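PDB 7KV1: SusD family protein from Bacteroides uniformis, which probably binds beta-glucans at the cell surface, as a SusD-like glycan-binding protein of a gut bacterium that feeds on them. Local coordinates for residues N319-D324 with W359-D364. Residues are numbered along the deposited sequence; the frame is centred on the assembly and turned at random.
Sequences NSFPGD and WVIAED
Phe321 and Trp359 reach toward each other from opposite directions and meet edge to face, with the indole supplying the edge and the phenyl ring the face. Their planes stand 79° apart, and the centroid of the phenyl ring lies 5.6 Å from that of the six-membered indole ring. Trp359 CH2 sits over the phenyl face, while CZ2 comes within 3.8 Å of Phe321 CZ; it is thus the benzo end of the indole, far from its backbone, that does the touching. CG lies anti to the backbone N in both side chains (chi1 -175° in Phe321), which carries the rings across a wide gap between the backbones. Even the nearest CA atoms, of Asp324 and Ile361, are 9.9 Å apart. Ile361 touches both rings with one methyl, CD1, which lies above one indole face, toward the rim, and is 3.7 Å from Phe321 CE1. In the SusD-like fold, whose helical part is built on tetratricopeptide repeats, this contact joins the long loop between helices 312-315 and 341-345 to the end of the short strand 358-360, about 28 Å from the centre of the chain to that of the contact. The strand pairs antiparallel with 376-378: Trp359 is backbone hydrogen-bonded with Trp377 of that strand, and Ile361 with His375 just before it. Asp324 brings its carboxylate to both rings: CG lies at the edge of the Phe321 ring, in its plane, and OD2 stands 3.7 Å from Trp359 CZ2, with carboxylate and indole planes inclined by 38°. OD2 makes a salt bridge to Arg382, which also makes a cation-pi contact with Trp359, while OD1 takes weak hydrogen bonds from the backbone N atoms of Gly326 and Trp327.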
# COMPACT_ATOMS: atom_id res chain seq x y z
N ASN A 319 1.77 8.78 -23.05
CA ASN A 319 0.81 9.65 -23.76
C ASN A 319 0.94 9.50 -25.28
O ASN A 319 2.08 9.43 -25.77
CB ASN A 319 1.05 11.10 -23.38
CG ASN A 319 -0.04 12.01 -23.91
OD1 ASN A 319 0.14 12.66 -24.93
ND2 ASN A 319 -1.17 12.03 -23.22
N SER A 320 -0.19 9.51 -25.99
CA SER A 320 -0.27 9.46 -27.48
C SER A 320 0.57 8.28 -27.97
O SER A 320 1.41 8.45 -28.88
CB SER A 320 0.19 10.77 -28.12
OG SER A 320 -0.42 11.90 -27.50
N PHE A 321 0.43 7.14 -27.30
CA PHE A 321 1.23 5.93 -27.59
C PHE A 321 0.84 5.42 -28.98
O PHE A 321 -0.34 5.21 -29.21
CB PHE A 321 0.95 4.88 -26.52
CG PHE A 321 1.79 3.62 -26.60
CD1 PHE A 321 3.17 3.67 -26.52
CD2 PHE A 321 1.19 2.38 -26.72
CE1 PHE A 321 3.93 2.51 -26.56
CE2 PHE A 321 1.95 1.22 -26.81
CZ PHE A 321 3.32 1.28 -26.70
N PRO A 322 1.76 5.14 -29.91
CA PRO A 322 1.36 4.65 -31.24
C PRO A 322 0.74 3.25 -31.24
O PRO A 322 0.22 2.83 -32.22
CB PRO A 322 2.67 4.66 -32.05
CG PRO A 322 3.77 4.56 -30.99
CD PRO A 322 3.22 5.31 -29.78
N GLY A 323 0.81 2.53 -30.13
CA GLY A 323 0.18 1.21 -29.99
C GLY A 323 1.23 0.12 -30.00
O GLY A 323 2.29 0.34 -30.61
N ASP A 324 0.96 -1.00 -29.31
CA ASP A 324 1.77 -2.25 -29.35
C ASP A 324 0.76 -3.40 -29.45
O ASP A 324 -0.43 -3.09 -29.61
CB ASP A 324 2.78 -2.32 -28.19
CG ASP A 324 2.21 -2.42 -26.78
OD1 ASP A 324 0.96 -2.50 -26.64
OD2 ASP A 324 3.04 -2.46 -25.80
N TRP A 359 8.40 -1.97 -17.84
CA TRP A 359 7.96 -1.92 -19.26
C TRP A 359 8.87 -0.95 -20.00
O TRP A 359 8.77 0.26 -19.75
CB TRP A 359 6.50 -1.53 -19.34
CG TRP A 359 5.99 -1.29 -20.72
CD1 TRP A 359 6.50 -1.76 -21.90
CD2 TRP A 359 4.81 -0.54 -21.05
NE1 TRP A 359 5.71 -1.36 -22.94
CE2 TRP A 359 4.66 -0.62 -22.45
CE3 TRP A 359 3.88 0.18 -20.29
CZ2 TRP A 359 3.64 0.06 -23.10
CZ3 TRP A 359 2.84 0.82 -20.93
CH2 TRP A 359 2.72 0.74 -22.32
N VAL A 360 9.82 -1.47 -20.78
CA VAL A 360 10.84 -0.65 -21.47
C VAL A 360 10.33 -0.43 -22.89
O VAL A 360 10.07 -1.43 -23.59
CB VAL A 360 12.23 -1.32 -21.50
CG1 VAL A 360 13.21 -0.51 -22.33
CG2 VAL A 360 12.78 -1.56 -20.10
N ILE A 361 10.19 0.82 -23.29
CA ILE A 361 9.78 1.17 -24.68
C ILE A 361 11.05 1.53 -25.47
O ILE A 361 11.81 2.36 -25.00
CB ILE A 361 8.72 2.27 -24.62
CG1 ILE A 361 7.51 1.74 -23.82
CG2 ILE A 361 8.36 2.74 -26.03
CD1 ILE A 361 6.35 2.66 -23.72
N ALA A 362 11.32 0.84 -26.58
CA ALA A 362 12.47 1.07 -27.49
C ALA A 362 12.55 2.58 -27.83
O ALA A 362 11.46 3.18 -28.03
CB ALA A 362 12.31 0.22 -28.72
N GLU A 363 13.76 3.15 -27.89
CA GLU A 363 14.01 4.60 -28.16
C GLU A 363 13.40 4.98 -29.52
O GLU A 363 13.00 6.14 -29.68
CB GLU A 363 15.51 4.93 -28.09
N ASP A 364 13.27 4.02 -30.43
CA ASP A 364 12.80 4.23 -31.82
C ASP A 364 11.28 4.40 -31.80
O ASP A 364 10.77 4.84 -32.83
CB ASP A 364 13.22 3.07 -32.74